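Putative acetyl/propionyl-CoA carboxylase, alpha subunit (Methylibium petroleiphilum, PDB 2O1Q) is of unknown function but binds zinc in a cupin-like fold and may be an acetylacetone dioxygenase. Local coordinates at residues 105-108 against 109-113; 11-14 against 15-18; 132-135 against 136-140. All coordinates share one frame; numbering follows the deposited sequence.

The three contacts are each local and lie far apart: their centres are 21 to 22 Å from one another, and the closest approach, between interactions 1 and 2, still has about 6 Å between nearest atoms. The side chain of Phe113 in interaction 1 is about 7 Å from a bound zinc ion, and zinc is held in this protein by His60, His62 and His102. Interaction 3 reaches the same sheet but sits on the opposite side of the chain's centre, where it leads from strand 130-134 into helix 136-144 and meets two other subunits. Interaction 2, a surface turn after strand 10-13, faces the second subunit. Interactions 2 and 3 therefore both concern assembly.

Interaction 1 (105-108 against 109-113); sequences TEFP and VASEF. With ACT (acetate ion), chain G.
The rings of Phe107 and Phe113 lie nearly parallel, their planes only 14° apart, but are slid so far past each other that the faces barely overlap and the centroids stand 5.5 Å apart. The touch comes through Phe107 CZ and Phe113 CE1, 3.4 Å apart, while the two side chains as wholes cross at about a right angle. Phe113 carries CG between its backbone N and carbonyl carbon (chi1 75°), which turns the ring back to Phe107. It also stacks on Phe49 and lies 3.7 Å, through CZ, from the methyl carbon CH3 of a bound acetate. On the same side of the Phe107 ring, CD1 lies 3.6 Å from Ser111 CB.

The hydroxyl of Ser111 is gripped twice. It donates to Val109 O, OG standing 2.6 Å from that oxygen and well above the carbonyl plane, and it is also hydrogen-bonded to Lys74 N; the corner of the chain at Pro108 and Val109 is thereby tied to strand 74-77. At the start of the segment, Thr105 OG1 donates to acetate O at 2.8 Å, and the acetate, probably from the crystallisation liquor, thus touches both segments. Strands 106-107 and 110-118 belong to different sheets, so the buried pair lies between strands of different sheets, consistent with the interior of a cupin beta-barrel, whose metal site is nearby.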
loop_
_atom_site.group_PDB
_atom_site.type_symbol
_atom_site.label_atom_id
_atom_site.label_comp_id
_atom_site.label_asym_id
_atom_site.label_seq_id
_atom_site.Cartn_x
_atom_site.Cartn_y
_atom_site.Cartn_z
ATOM N N THR A 105 15.218 -20.152 -0.833
ATOM C CA THR A 105 15.695 -19.335 -1.893
ATOM C C THR A 105 17.183 -19.475 -1.864
ATOM O O THR A 105 17.791 -19.311 -0.819
ATOM C CB THR A 105 15.303 -17.901 -1.736
ATOM O OG1 THR A 105 13.865 -17.799 -1.800
ATOM C CG2 THR A 105 15.932 -16.994 -2.856
ATOM N N GLU A 106 17.765 -19.787 -3.002
ATOM C CA GLU A 106 19.196 -20.108 -3.044
ATOM C C GLU A 106 19.832 -19.598 -4.324
ATOM O O GLU A 106 19.161 -19.339 -5.310
ATOM C CB GLU A 106 19.418 -21.591 -2.789
ATOM C CG GLU A 106 18.910 -22.494 -3.834
ATOM C CD GLU A 106 19.124 -23.948 -3.478
ATOM O OE1 GLU A 106 19.339 -24.340 -2.303
ATOM O OE2 GLU A 106 19.069 -24.713 -4.415
ATOM N N PHE A 107 21.148 -19.572 -4.296
ATOM C CA PHE A 107 21.997 -18.909 -5.280
ATOM C C PHE A 107 23.050 -19.844 -5.810
ATOM O O PHE A 107 24.121 -19.992 -5.267
ATOM C CB PHE A 107 22.564 -17.668 -4.625
ATOM C CG PHE A 107 21.499 -16.739 -4.175
ATOM C CD1 PHE A 107 20.950 -15.841 -5.063
ATOM C CD2 PHE A 107 20.965 -16.834 -2.885
ATOM C CE1 PHE A 107 19.862 -15.029 -4.650
ATOM C CE2 PHE A 107 19.929 -16.060 -2.501
ATOM C CZ PHE A 107 19.387 -15.139 -3.398
ATOM N N PRO A 108 22.719 -20.576 -6.877
ATOM C CA PRO A 108 23.660 -21.474 -7.529
ATOM C C PRO A 108 24.912 -20.806 -8.023
ATOM O O PRO A 108 25.976 -21.422 -8.019
ATOM C CB PRO A 108 22.865 -22.016 -8.711
ATOM C CG PRO A 108 21.540 -21.496 -8.623
ATOM C CD PRO A 108 21.387 -20.627 -7.483
ATOM N N VAL A 109 24.790 -19.518 -8.371
ATOM C CA VAL A 109 25.868 -18.689 -8.875
ATOM C C VAL A 109 25.971 -17.437 -7.978
ATOM O O VAL A 109 24.977 -17.025 -7.381
ATOM C CB VAL A 109 25.521 -18.302 -10.367
ATOM C CG1 VAL A 109 26.501 -17.294 -10.932
ATOM C CG2 VAL A 109 25.494 -19.581 -11.222
ATOM N N ALA A 110 27.168 -16.879 -7.857
ATOM C CA ALA A 110 27.354 -15.641 -7.113
ATOM C C ALA A 110 26.401 -14.631 -7.742
ATOM O O ALA A 110 26.394 -14.461 -8.973
ATOM C CB ALA A 110 28.764 -15.217 -7.219
ATOM N N SER A 111 25.575 -13.990 -6.885
ATOM C CA SER A 111 24.465 -13.168 -7.350
ATOM C C SER A 111 24.334 -11.846 -6.628
ATOM O O SER A 111 24.831 -11.656 -5.522
ATOM C CB SER A 111 23.173 -13.958 -7.205
ATOM O OG SER A 111 23.205 -15.176 -7.936
ATOM N N GLU A 112 23.620 -10.926 -7.239
ATOM C CA GLU A 112 23.275 -9.671 -6.612
ATOM C C GLU A 112 21.857 -9.423 -6.996
ATOM O O GLU A 112 21.496 -9.596 -8.173
ATOM C CB GLU A 112 24.090 -8.521 -7.164
ATOM C CG GLU A 112 23.803 -7.178 -6.489
ATOM C CD GLU A 112 24.583 -6.051 -7.118
ATOM O OE1 GLU A 112 24.204 -5.593 -8.235
ATOM O OE2 GLU A 112 25.556 -5.625 -6.470
ATOM N N PHE A 113 21.026 -9.077 -6.028
ATOM C CA PHE A 113 19.620 -8.714 -6.262
ATOM C C PHE A 113 19.157 -7.659 -5.319
ATOM O O PHE A 113 19.575 -7.601 -4.137
ATOM C CB PHE A 113 18.642 -9.904 -6.268
ATOM C CG PHE A 113 18.339 -10.456 -4.921
ATOM C CD1 PHE A 113 19.248 -11.293 -4.262
ATOM C CD2 PHE A 113 17.158 -10.101 -4.264
ATOM C CE1 PHE A 113 18.941 -11.768 -2.975
ATOM C CE2 PHE A 113 16.866 -10.599 -3.023
ATOM C CZ PHE A 113 17.767 -11.462 -2.405
HETATM C C ACT G . 13.526 -14.111 -1.093
HETATM O O ACT G . 13.433 -15.279 -0.658
HETATM O OXT ACT G . 12.508 -13.423 -0.849
HETATM C CH3 ACT G . 14.686 -13.526 -1.854
#

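Interaction 2 (11-14 against 15-18); sequences YVQM and DQVD
Asp15 reaches back to Gln13, its OD1 taking a nearly straight hydrogen bond from Gln13 NE2 at 2.8 Å on the syn side of the carboxylate. The acceptor lies close to the amide plane of Gln13, although amide and carboxylate are turned 59° apart. Gln13 has CG opposite its backbone N (chi1 -171°) and then bends at chi2, which sets its amide alongside Asp15; its OE1 accepts from Tyr11 OH, and NE2 also bonds Ile89 O of the second subunit. Gln16 comes next, its N donating to Gln13 O at 3.0 Å, while its side chain crosses that of Gln13, CD 3.6 Å from Gln13 CG. With Val17 N bonded to Met14 O at 3.2 Å, these two successive i to i+3 bonds form a single turn of 3-10 helix that follows strand 10-13. That strand pairs antiparallel with one of the second subunit, extending a sheet across the interface, and Asp15 packs on Pro91 there. Val17 then turns its side chain back, CG2 meeting Val12 CG1 at 3.8 Å. The carbonyl oxygens of Met14 and Val17, two acceptors close together, are both hydrogen-bonded to Lys34 NZ.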
loop_
_atom_site.group_PDB
_atom_site.type_symbol
_atom_site.label_atom_id
_atom_site.label_comp_id
_atom_site.label_asym_id
_atom_site.label_seq_id
_atom_site.Cartn_x
_atom_site.Cartn_y
_atom_site.Cartn_z
ATOM N N TYR A 11 18.132 9.842 -1.025
ATOM C CA TYR A 11 19.122 9.379 -1.996
ATOM C C TYR A 11 20.240 8.654 -1.263
ATOM O O TYR A 11 20.709 9.139 -0.232
ATOM C CB TYR A 11 19.705 10.507 -2.838
ATOM C CG TYR A 11 20.744 9.980 -3.787
ATOM C CD1 TYR A 11 20.390 9.118 -4.829
ATOM C CD2 TYR A 11 22.073 10.238 -3.594
ATOM C CE1 TYR A 11 21.323 8.558 -5.642
ATOM C CE2 TYR A 11 23.026 9.686 -4.388
ATOM C CZ TYR A 11 22.631 8.846 -5.419
ATOM O OH TYR A 11 23.578 8.280 -6.209
ATOM N N VAL A 12 20.645 7.500 -1.774
ATOM C CA VAL A 12 21.729 6.719 -1.223
ATOM C C VAL A 12 22.742 6.435 -2.326
ATOM O O VAL A 12 22.372 5.796 -3.337
ATOM C CB VAL A 12 21.261 5.329 -0.649
ATOM C CG1 VAL A 12 22.474 4.451 -0.234
ATOM C CG2 VAL A 12 20.265 5.534 0.468
ATOM N N GLN A 13 23.983 6.853 -2.119
ATOM C CA GLN A 13 25.063 6.495 -3.012
ATOM C C GLN A 13 25.593 5.122 -2.601
ATOM O O GLN A 13 26.297 4.970 -1.627
ATOM C CB GLN A 13 26.138 7.571 -2.922
ATOM C CG GLN A 13 27.244 7.475 -3.942
ATOM C CD GLN A 13 26.680 7.551 -5.350
ATOM O OE1 GLN A 13 26.033 8.540 -5.689
ATOM N NE2 GLN A 13 26.865 6.496 -6.143
HETATM N N MSE A 14 25.148 4.111 -3.309
HETATM C CA MSE A 14 25.229 2.738 -2.839
HETATM C C MSE A 14 26.671 2.250 -2.715
HETATM O O MSE A 14 26.954 1.505 -1.783
HETATM C CB MSE A 14 24.403 1.819 -3.755
HETATM C CG MSE A 14 22.882 2.123 -3.692
HETATM SE SE MSE A 14 21.922 1.415 -5.143
HETATM C CE MSE A 14 22.507 -0.316 -4.730
ATOM N N ASP A 15 27.585 2.711 -3.569
ATOM C CA ASP A 15 28.977 2.335 -3.459
ATOM C C ASP A 15 29.732 3.098 -2.383
ATOM O O ASP A 15 30.922 2.857 -2.214
ATOM C CB ASP A 15 29.695 2.466 -4.799
ATOM C CG ASP A 15 29.535 3.782 -5.439
ATOM O OD1 ASP A 15 28.647 4.564 -5.077
ATOM O OD2 ASP A 15 30.296 4.011 -6.396
ATOM N N GLN A 16 29.078 3.956 -1.623
ATOM C CA GLN A 16 29.706 4.565 -0.481
ATOM C C GLN A 16 29.079 4.033 0.783
ATOM O O GLN A 16 29.259 4.603 1.859
ATOM C CB GLN A 16 29.609 6.072 -0.534
ATOM C CG GLN A 16 30.352 6.681 -1.696
ATOM C CD GLN A 16 30.065 8.123 -1.816
ATOM O OE1 GLN A 16 29.278 8.672 -1.049
ATOM N NE2 GLN A 16 30.662 8.759 -2.802
ATOM N N VAL A 17 28.416 2.894 0.668
ATOM C CA VAL A 17 27.805 2.225 1.799
ATOM C C VAL A 17 28.457 0.855 1.785
ATOM O O VAL A 17 28.490 0.228 0.759
ATOM C CB VAL A 17 26.272 2.141 1.619
ATOM C CG1 VAL A 17 25.630 1.166 2.640
ATOM C CG2 VAL A 17 25.615 3.576 1.678
ATOM N N ASP A 18 29.025 0.423 2.915
ATOM C CA ASP A 18 29.645 -0.894 3.026
ATOM C C ASP A 18 28.604 -2.000 3.125
ATOM O O ASP A 18 27.585 -1.845 3.824
ATOM C CB ASP A 18 30.532 -0.983 4.266
ATOM C CG ASP A 18 31.873 -0.329 4.068
ATOM O OD1 ASP A 18 32.416 -0.432 2.950
ATOM O OD2 ASP A 18 32.367 0.289 5.020
#

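Interaction 3 (132-135 against 136-140); sequences AVIG and WEDAQ
Asp138 OD2 is held by the backbone of Gly135 and by a water. Gly135 N donates to it at 3.0 Å in an almost straight bond (172°), and OD2 accepts with its anti lone pair, the one away from OD1. The water adds a weak bond to the same oxygen at 2.9 Å and gives a second, shorter one to Val133 O. Val133 O and Asp138 OD2, both acceptors and only 3.4 Å apart, are thus bridged by a donor that serves each.

Gly135 occupies the N-cap of helix 136-144. The carboxylate of Asp138, three residues on, returns to the N-cap N-H, which is one half of a capping box; the other half would need an N-cap side chain, which glycine lacks. Asp138 has CG opposite its carbonyl carbon (chi1 -55°), directing the carboxylate back past the start of the helix to the end of the strand. The first helical bond follows, Ala139 N to Gly135 O at 2.8 Å, with the donor nearly in line with the C=O bond. Ile134 CD1 touches Asp138 CB at 4.0 Å, a van der Waals contact beside the carboxylate.

Around the junction, Trp136 points away from segment 132-135 and packs against other parts of the fold and the third subunit. Glu137 CB sits over the centre of one indole face, Trp45 packs against the residue, and NE1 is hydrogen-bonded to Asn99 of the third subunit. Val133 packs on Val133 of that same subunit.

Placed at the amino end of the helix, where the dipole is positive, and bonded to a backbone N-H, the carboxylate of Asp138 is probably stabilised in its charged form, and its acidity may be raised.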
loop_
_atom_site.group_PDB
_atom_site.type_symbol
_atom_site.label_atom_id
_atom_site.label_comp_id
_atom_site.label_asym_id
_atom_site.label_seq_id
_atom_site.Cartn_x
_atom_site.Cartn_y
_atom_site.Cartn_z
ATOM N N ALA A 132 9.961 -16.159 13.600
ATOM C CA ALA A 132 10.300 -14.732 13.722
ATOM C C ALA A 132 9.548 -14.014 12.608
ATOM O O ALA A 132 9.476 -14.507 11.482
ATOM C CB ALA A 132 11.780 -14.514 13.570
ATOM N N VAL A 133 8.999 -12.860 12.918
ATOM C CA VAL A 133 8.408 -11.991 11.938
ATOM C C VAL A 133 9.287 -10.781 11.777
ATOM O O VAL A 133 9.371 -9.969 12.669
ATOM C CB VAL A 133 7.001 -11.572 12.344
ATOM C CG1 VAL A 133 6.385 -10.669 11.242
ATOM C CG2 VAL A 133 6.132 -12.868 12.518
ATOM N N ILE A 134 9.918 -10.666 10.625
ATOM C CA ILE A 134 11.023 -9.746 10.415
ATOM C C ILE A 134 10.636 -8.723 9.359
ATOM O O ILE A 134 10.467 -9.060 8.200
ATOM C CB ILE A 134 12.278 -10.567 9.990
ATOM C CG1 ILE A 134 12.743 -11.467 11.144
ATOM C CG2 ILE A 134 13.407 -9.697 9.409
ATOM C CD1 ILE A 134 13.368 -10.737 12.259
ATOM N N GLY A 135 10.476 -7.476 9.799
ATOM C CA GLY A 135 10.122 -6.432 8.881
ATOM C C GLY A 135 10.959 -5.205 8.968
ATOM O O GLY A 135 12.076 -5.247 9.455
ATOM N N TRP A 136 10.375 -4.073 8.592
ATOM C CA TRP A 136 11.157 -2.823 8.412
ATOM C C TRP A 136 11.945 -2.414 9.611
ATOM O O TRP A 136 13.050 -1.966 9.471
ATOM C CB TRP A 136 10.263 -1.634 7.951
ATOM C CG TRP A 136 9.405 -1.074 8.981
ATOM C CD1 TRP A 136 8.180 -1.501 9.321
ATOM C CD2 TRP A 136 9.723 -0.003 9.865
ATOM N NE1 TRP A 136 7.687 -0.775 10.363
ATOM C CE2 TRP A 136 8.619 0.174 10.710
ATOM C CE3 TRP A 136 10.836 0.837 10.022
ATOM C CZ2 TRP A 136 8.585 1.127 11.678
ATOM C CZ3 TRP A 136 10.799 1.793 11.012
ATOM C CH2 TRP A 136 9.676 1.937 11.811
ATOM N N GLU A 137 11.317 -2.534 10.769
ATOM C CA GLU A 137 11.905 -2.142 12.013
ATOM C C GLU A 137 13.068 -3.068 12.401
ATOM O O GLU A 137 14.084 -2.620 12.952
ATOM C CB GLU A 137 10.815 -2.112 13.116
ATOM C CG GLU A 137 11.199 -1.464 14.425
ATOM C CD GLU A 137 10.100 -1.611 15.513
ATOM O OE1 GLU A 137 9.593 -2.749 15.722
ATOM O OE2 GLU A 137 9.784 -0.596 16.183
ATOM N N ASP A 138 12.858 -4.359 12.200
ATOM C CA ASP A 138 13.895 -5.344 12.412
ATOM C C ASP A 138 15.060 -5.118 11.465
ATOM O O ASP A 138 16.216 -5.143 11.842
ATOM C CB ASP A 138 13.342 -6.757 12.303
ATOM C CG ASP A 138 12.188 -6.964 13.225
ATOM O OD1 ASP A 138 12.420 -6.967 14.460
ATOM O OD2 ASP A 138 11.064 -7.024 12.702
ATOM N N ALA A 139 14.741 -4.866 10.212
ATOM C CA ALA A 139 15.758 -4.564 9.231
ATOM C C ALA A 139 16.563 -3.345 9.582
ATOM O O ALA A 139 17.769 -3.387 9.502
ATOM C CB ALA A 139 15.140 -4.425 7.835
ATOM N N GLN A 140 15.902 -2.287 9.987
ATOM C CA GLN A 140 16.579 -1.053 10.298
ATOM C C GLN A 140 17.481 -1.271 11.480
ATOM O O GLN A 140 18.566 -0.747 11.520
ATOM C CB GLN A 140 15.597 0.093 10.501
ATOM C CG GLN A 140 16.243 1.454 10.652
ATOM C CD GLN A 140 15.240 2.534 11.026
ATOM O OE1 GLN A 140 14.508 2.410 12.027
ATOM N NE2 GLN A 140 15.276 3.611 10.308
HETATM O O HOH W 1 10.143 -8.825 14.732
#